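Local coordinates for austinol synthesis protein H (Emericella nidulans FGSC A4, PDB 5X9K), which takes part, as a homodimeric isomerase of the trt14 family, in the biosynthesis of the fungal meroterpenoids austinol and dehydroaustinol, at residues Phe87-Leu92 with Lys116-Val121; Tyr130-Asn135 with Glu142-Phe147. All coordinates share one frame; numbering follows the deposited sequence.

Interaction 1 of 2, residues Phe87-Leu92 with Lys116-Val121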
loop_
_atom_site.group_PDB
_atom_site.type_symbol
_atom_site.label_atom_id
_atom_site.label_comp_id
_atom_site.label_asym_id
_atom_site.label_seq_id
_atom_site.Cartn_x
_atom_site.Cartn_y
_atom_site.Cartn_z
ATOM N N PHE A 87 19.992 -4.684 11.879
ATOM C CA PHE A 87 18.972 -5.031 12.859
ATOM C C PHE A 87 19.474 -6.097 13.828
ATOM O O PHE A 87 20.062 -7.099 13.408
ATOM C CB PHE A 87 17.691 -5.513 12.169
ATOM C CG PHE A 87 16.859 -4.391 11.612
ATOM C CD1 PHE A 87 15.903 -3.774 12.402
ATOM C CD2 PHE A 87 17.060 -3.931 10.326
ATOM C CE1 PHE A 87 15.140 -2.735 11.912
ATOM C CE2 PHE A 87 16.298 -2.877 9.827
ATOM C CZ PHE A 87 15.346 -2.285 10.619
ATOM N N TYR A 88 19.231 -5.877 15.124
ATOM C CA TYR A 88 19.405 -6.947 16.110
ATOM C C TYR A 88 18.269 -7.957 16.019
ATOM O O TYR A 88 18.484 -9.163 16.158
ATOM C CB TYR A 88 19.464 -6.374 17.524
ATOM C CG TYR A 88 20.531 -5.328 17.732
ATOM C CD1 TYR A 88 21.858 -5.690 17.904
ATOM C CD2 TYR A 88 20.207 -3.981 17.770
ATOM C CE1 TYR A 88 22.838 -4.735 18.094
ATOM C CE2 TYR A 88 21.181 -3.013 17.962
ATOM C CZ TYR A 88 22.494 -3.399 18.122
ATOM O OH TYR A 88 23.470 -2.449 18.315
ATOM N N ASN A 89 17.049 -7.478 15.816
ATOM C CA ASN A 89 15.912 -8.351 15.566
ATOM C C ASN A 89 14.923 -7.589 14.704
ATOM O O ASN A 89 14.940 -6.356 14.646
ATOM C CB ASN A 89 15.253 -8.823 16.864
ATOM C CG ASN A 89 14.775 -7.672 17.718
ATOM O OD1 ASN A 89 13.734 -7.072 17.444
ATOM N ND2 ASN A 89 15.546 -7.341 18.753
ATOM N N PHE A 90 14.053 -8.335 14.031
ATOM C CA PHE A 90 13.087 -7.717 13.137
ATOM C C PHE A 90 12.018 -8.744 12.823
ATOM O O PHE A 90 12.308 -9.935 12.744
ATOM C CB PHE A 90 13.757 -7.223 11.850
ATOM C CG PHE A 90 12.814 -6.555 10.890
ATOM C CD1 PHE A 90 12.432 -5.233 11.082
ATOM C CD2 PHE A 90 12.315 -7.248 9.793
ATOM C CE1 PHE A 90 11.559 -4.611 10.201
ATOM C CE2 PHE A 90 11.452 -6.628 8.898
ATOM C CZ PHE A 90 11.080 -5.307 9.098
ATOM N N GLN A 91 10.784 -8.284 12.668
ATOM C CA GLN A 91 9.714 -9.213 12.343
ATOM C C GLN A 91 8.666 -8.498 11.507
ATOM O O GLN A 91 8.362 -7.335 11.767
ATOM C CB GLN A 91 9.103 -9.774 13.631
ATOM C CG GLN A 91 7.826 -10.543 13.442
ATOM C CD GLN A 91 7.205 -10.938 14.763
ATOM O OE1 GLN A 91 6.930 -10.087 15.621
ATOM N NE2 GLN A 91 6.985 -12.236 14.939
ATOM N N LEU A 92 8.152 -9.182 10.484
ATOM C CA LEU A 92 6.956 -8.742 9.774
ATOM C C LEU A 92 5.771 -9.545 10.281
ATOM O O LEU A 92 5.863 -10.768 10.415
ATOM C CB LEU A 92 7.069 -8.954 8.265
ATOM C CG LEU A 92 8.122 -8.246 7.427
ATOM C CD1 LEU A 92 7.859 -8.641 5.989
ATOM C CD2 LEU A 92 8.062 -6.730 7.605
ATOM N N LYS A 116 8.580 -4.357 12.643
ATOM C CA LYS A 116 9.110 -3.781 13.876
ATOM C C LYS A 116 10.402 -4.489 14.244
ATOM O O LYS A 116 10.508 -5.708 14.110
ATOM C CB LYS A 116 8.109 -3.893 15.046
ATOM C CG LYS A 116 6.709 -3.384 14.723
ATOM C CD LYS A 116 5.746 -3.602 15.885
ATOM C CE LYS A 116 4.372 -3.022 15.564
ATOM N NZ LYS A 116 3.424 -3.230 16.686
ATOM N N GLY A 117 11.377 -3.729 14.722
ATOM C CA GLY A 117 12.624 -4.352 15.121
ATOM C C GLY A 117 13.474 -3.385 15.904
ATOM O O GLY A 117 13.190 -2.186 15.979
ATOM N N ASP A 118 14.532 -3.935 16.482
ATOM C CA ASP A 118 15.531 -3.151 17.189
ATOM C C ASP A 118 16.741 -3.011 16.281
ATOM O O ASP A 118 17.362 -4.013 15.911
ATOM C CB ASP A 118 15.897 -3.820 18.514
ATOM C CG ASP A 118 14.734 -3.835 19.494
ATOM O OD1 ASP A 118 14.040 -2.805 19.633
ATOM O OD2 ASP A 118 14.500 -4.886 20.118
ATOM N N SER A 119 17.071 -1.780 15.907
ATOM C CA SER A 119 18.126 -1.576 14.933
ATOM C C SER A 119 19.289 -0.815 15.549
ATOM O O SER A 119 19.207 -0.274 16.655
ATOM C CB SER A 119 17.614 -0.818 13.697
ATOM O OG SER A 119 17.625 0.569 13.935
ATOM N N LEU A 120 20.375 -0.788 14.781
ATOM C CA LEU A 120 21.582 -0.029 15.054
ATOM C C LEU A 120 21.281 1.380 15.556
ATOM O O LEU A 120 21.996 1.902 16.420
ATOM C CB LEU A 120 22.415 0.025 13.772
ATOM C CG LEU A 120 23.890 0.382 13.804
ATOM C CD1 LEU A 120 24.603 -0.419 14.876
ATOM C CD2 LEU A 120 24.474 0.082 12.433
ATOM N N VAL A 121 20.230 2.004 15.019
ATOM C CA VAL A 121 19.896 3.388 15.348
ATOM C C VAL A 121 18.564 3.432 16.085
ATOM O O VAL A 121 17.819 4.413 15.989
ATOM C CB VAL A 121 19.864 4.279 14.089
ATOM C CG1 VAL A 121 21.235 4.345 13.456
ATOM C CG2 VAL A 121 18.847 3.759 13.083
#

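Interaction 2 of 2, residues Tyr130-Asn135 with Glu142-Phe147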
loop_
_atom_site.group_PDB
_atom_site.type_symbol
_atom_site.label_atom_id
_atom_site.label_comp_id
_atom_site.label_asym_id
_atom_site.label_seq_id
_atom_site.Cartn_x
_atom_site.Cartn_y
_atom_site.Cartn_z
ATOM N N TYR A 130 1.426 -5.388 1.348
ATOM C CA TYR A 130 2.056 -6.328 0.438
ATOM C C TYR A 130 0.979 -6.903 -0.463
ATOM O O TYR A 130 -0.093 -7.284 0.013
ATOM C CB TYR A 130 2.735 -7.478 1.193
ATOM C CG TYR A 130 4.115 -7.207 1.751
ATOM C CD1 TYR A 130 4.680 -5.935 1.727
ATOM C CD2 TYR A 130 4.869 -8.253 2.281
ATOM C CE1 TYR A 130 5.968 -5.718 2.227
ATOM C CE2 TYR A 130 6.120 -8.048 2.785
ATOM C CZ TYR A 130 6.673 -6.793 2.758
ATOM O OH TYR A 130 7.938 -6.623 3.261
ATOM N N ILE A 131 1.267 -6.997 -1.754
ATOM C CA ILE A 131 0.463 -7.819 -2.670
ATOM C C ILE A 131 1.384 -8.891 -3.235
ATOM O O ILE A 131 2.286 -8.586 -4.023
ATOM C CB ILE A 131 -0.178 -6.999 -3.794
ATOM C CG1 ILE A 131 -1.112 -5.933 -3.212
ATOM C CG2 ILE A 131 -0.952 -7.921 -4.727
ATOM C CD1 ILE A 131 -1.676 -4.969 -4.243
ATOM N N LEU A 132 1.147 -10.148 -2.858
ATOM C CA LEU A 132 2.026 -11.254 -3.230
ATOM C C LEU A 132 1.308 -12.139 -4.237
ATOM O O LEU A 132 0.213 -12.641 -3.949
ATOM C CB LEU A 132 2.431 -12.064 -1.999
ATOM C CG LEU A 132 3.023 -11.222 -0.854
ATOM C CD1 LEU A 132 3.351 -12.076 0.353
ATOM C CD2 LEU A 132 4.254 -10.483 -1.334
ATOM N N GLN A 133 1.920 -12.314 -5.412
ATOM C CA GLN A 133 1.450 -13.258 -6.425
ATOM C C GLN A 133 2.276 -14.533 -6.314
ATOM O O GLN A 133 3.504 -14.484 -6.411
ATOM C CB GLN A 133 1.581 -12.677 -7.833
ATOM C CG GLN A 133 0.985 -13.549 -8.968
ATOM C CD GLN A 133 1.143 -12.890 -10.334
ATOM O OE1 GLN A 133 0.757 -11.745 -10.519
ATOM N NE2 GLN A 133 1.740 -13.606 -11.287
ATOM N N ILE A 134 1.602 -15.666 -6.135
ATOM C CA ILE A 134 2.271 -16.953 -5.968
ATOM C C ILE A 134 2.342 -17.645 -7.325
ATOM O O ILE A 134 1.485 -17.430 -8.191
ATOM C CB ILE A 134 1.524 -17.806 -4.925
ATOM C CG1 ILE A 134 1.289 -17.005 -3.637
ATOM C CG2 ILE A 134 2.260 -19.113 -4.638
ATOM C CD1 ILE A 134 2.555 -16.394 -3.088
ATOM N N ASN A 135 3.380 -18.461 -7.536
ATOM C CA ASN A 135 3.481 -19.170 -8.810
ATOM C C ASN A 135 2.394 -20.242 -8.915
ATOM O O ASN A 135 1.660 -20.523 -7.963
ATOM C CB ASN A 135 4.877 -19.778 -9.015
ATOM C CG ASN A 135 5.293 -20.750 -7.918
ATOM O OD1 ASN A 135 4.559 -21.005 -6.973
ATOM N ND2 ASN A 135 6.501 -21.300 -8.054
ATOM N N GLU A 142 6.186 -14.912 -7.096
ATOM C CA GLU A 142 6.678 -14.479 -8.401
ATOM C C GLU A 142 6.382 -13.021 -8.706
ATOM O O GLU A 142 6.897 -12.498 -9.695
ATOM C CB GLU A 142 6.097 -15.361 -9.524
ATOM C CG GLU A 142 4.582 -15.298 -9.672
ATOM C CD GLU A 142 4.055 -16.209 -10.775
ATOM O OE1 GLU A 142 4.785 -17.141 -11.199
ATOM O OE2 GLU A 142 2.907 -15.992 -11.212
ATOM N N ASP A 143 5.575 -12.351 -7.893
ATOM C CA ASP A 143 5.458 -10.902 -7.981
ATOM C C ASP A 143 5.267 -10.377 -6.567
ATOM O O ASP A 143 4.370 -10.822 -5.852
ATOM C CB ASP A 143 4.312 -10.490 -8.904
ATOM C CG ASP A 143 4.428 -9.034 -9.367
ATOM O OD1 ASP A 143 4.269 -8.116 -8.532
ATOM O OD2 ASP A 143 4.698 -8.809 -10.568
ATOM N N PHE A 144 6.145 -9.473 -6.155
ATOM C CA PHE A 144 6.241 -8.978 -4.781
ATOM C C PHE A 144 6.016 -7.469 -4.863
ATOM O O PHE A 144 6.949 -6.711 -5.139
ATOM C CB PHE A 144 7.613 -9.345 -4.182
ATOM C CG PHE A 144 7.866 -8.819 -2.788
ATOM C CD1 PHE A 144 6.833 -8.322 -1.985
ATOM C CD2 PHE A 144 9.152 -8.842 -2.271
ATOM C CE1 PHE A 144 7.092 -7.840 -0.715
ATOM C CE2 PHE A 144 9.417 -8.373 -0.983
ATOM C CZ PHE A 144 8.384 -7.865 -0.210
ATOM N N PHE A 145 4.764 -7.054 -4.652
ATOM C CA PHE A 145 4.379 -5.645 -4.579
ATOM C C PHE A 145 4.440 -5.212 -3.120
ATOM O O PHE A 145 3.924 -5.906 -2.240
ATOM C CB PHE A 145 2.964 -5.457 -5.161
ATOM C CG PHE A 145 2.308 -4.102 -4.881
ATOM C CD1 PHE A 145 1.771 -3.799 -3.633
ATOM C CD2 PHE A 145 2.144 -3.181 -5.905
ATOM C CE1 PHE A 145 1.119 -2.558 -3.400
ATOM C CE2 PHE A 145 1.502 -1.953 -5.681
ATOM C CZ PHE A 145 0.996 -1.647 -4.427
ATOM N N GLN A 146 5.078 -4.084 -2.858
ATOM C CA GLN A 146 4.962 -3.482 -1.537
ATOM C C GLN A 146 4.681 -1.999 -1.670
ATOM O O GLN A 146 5.197 -1.332 -2.570
ATOM C CB GLN A 146 6.208 -3.719 -0.694
ATOM C CG GLN A 146 7.402 -2.915 -1.070
ATOM C CD GLN A 146 8.556 -3.219 -0.158
ATOM O OE1 GLN A 146 8.598 -2.751 0.982
ATOM N NE2 GLN A 146 9.491 -4.030 -0.639
ATOM N N PHE A 147 3.807 -1.506 -0.804
ATOM C CA PHE A 147 3.484 -0.089 -0.726
ATOM C C PHE A 147 3.909 0.306 0.672
ATOM O O PHE A 147 3.322 -0.158 1.657
ATOM C CB PHE A 147 2.000 0.173 -0.987
ATOM C CG PHE A 147 1.663 1.638 -1.211
ATOM C CD1 PHE A 147 1.744 2.548 -0.172
ATOM C CD2 PHE A 147 1.240 2.079 -2.462
ATOM C CE1 PHE A 147 1.424 3.885 -0.373
ATOM C CE2 PHE A 147 0.909 3.426 -2.682
ATOM C CZ PHE A 147 1.005 4.326 -1.619
HETATM O O HOH W 1 9.353 -4.580 2.639
HETATM O O HOH W 2 2.133 -8.330 -6.813
#

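Interaction 1 of 2, residues Phe87-Leu92 with Lys116-Val121
Asp118 O is where Phe87-Leu92 is pinned to Lys116-Val121 at the start of the strand: it accepts Tyr88 N at 2.8 Å, and Asn89 N reaches the same oxygen in a longer, weak bond. Two successive residues thus face one across the strand pair, the definition of a classic beta bulge. On the far side of Gly117 the pairing is regular and antiparallel, with Gln91 N to Lys116 O at 3.0 Å and Lys116 N to Gln91 O at 3.1 Å. Asn89 and Asp118 repeat the link with their side chains. The amide ND2 donates to Asp118 OD2 at 3.0 Å, nearly straight (165°); the carboxylate oxygen lies in the plane of the amide and is approached on its anti side, with the two flat groups turned almost perpendicular. Asn89 CG stands between its own backbone N and carbonyl carbon (chi1 58°), which also brings OD1 within a weak bond of Asp118 N.

The joined elements belong to a curved mixed sheet: strand 87-94 emerges directly from helix 73-86, and the bulge falls at the corner where the chain changes direction.

The other face, carrying Phe87, Phe90 and Ser119, is largely aromatic. Ser119 CB sits over one face of the Phe87 ring, 3.9 Å from its centroid, in a CH-pi contact, while Phe90 CD1 covers the opposite face. At the corner itself, Tyr88 turns a ring edge to the other chain segment, CE2 lying 3.6 Å from Ser119 O.

Further out, Arg123 forms a salt bridge with Asp118 OD1, the oxygen other than the one that accepts Asn89 ND2. Ser119 OG accepts from Val121 N in an ST turn and is also hydrogen-bonded to Gly122 O and to Trp156 NE1, whose ring system meets Phe87.

Interaction 2 of 2, residues Tyr130-Asn135 with Glu142-Phe147
Tyr130 reaches across to Phe144 and Gln146 with nearly every atom of its side chain. CB starts 4.0 Å from Phe145 O, and with CG anti to the carbonyl carbon (chi1 -82°) the ring swings over the neighbouring strand. CG and CD2 look onto Phe144 CE1, which stands above the centre of the ring; CD1 and CE1 lie against Gln146 CB, with CE1 at 3.5 Å from it. CE2 returns to Phe144 CE1, and CZ meets Phe144 CZ at 3.6 Å. The result is a T-shaped stack, the edge of Phe144 on the face of Tyr130, with the ring planes at 77°. At the tip, OH is joined through water 1 to Gln146 OE1, so the phenol and the amide beside it share a polar bridge.

Phe144 also lies alongside Leu132, and Phe36 meets its ring edge-to-face. On the reverse face of the sheet, Ile131 CD1 covers one face of the Phe145 ring at 3.9 Å from the centroid; His112 of the second subunit meets that ring edge-to-face, and Val101 of that subunit packs on Ile131.

Toward the turn the chemistry becomes polar. Gln133 NE2 donates to Glu142 OE2 at 2.7 Å, on the anti side of the carboxylate, and Arg107 forms a salt bridge with the same oxygen. Asp143 OD1 instead forms a salt bridge with Arg59; water 2 lies within hydrogen-bonding distance of that oxygen and of Ile131 O, though it has more acceptors around it than protons to give.

Gln133 N to Asp143 O (2.9 Å, 175°) is almost straight. Beyond it, Gln133 O accepts from Glu142 N and, weakly, from Asp143 N. The two residues opposite Gln133 make a classic beta bulge near the turn end of an antiparallel beta hairpin, strands 122-134 and 141-148, whose Ile131 and Phe145 face lies against the partner subunit.

Both contacts are antiparallel strand pairs of one sheet, each with a classic beta bulge, at the corner near Tyr88 in one and at the turn end in the other, yet their centres are about 23 Å apart, on opposite sides of the chain's centre. Interaction 1 lies farther out, and no other subunit touches its segments; its polar face is partly exposed and its aromatic face turns to Trp156 and Leu43. Interaction 2 is more central, sandwiched between helix 26-38 and the second subunit and richer in aromatic contacts, but it too has a charged end, where Arg107 and Arg59 hold Glu142 and Asp143. Consecutive strands 108-119 and 122-134 connect them, and Leu92 CD1 packs against Tyr130 OH at 3.4 Å.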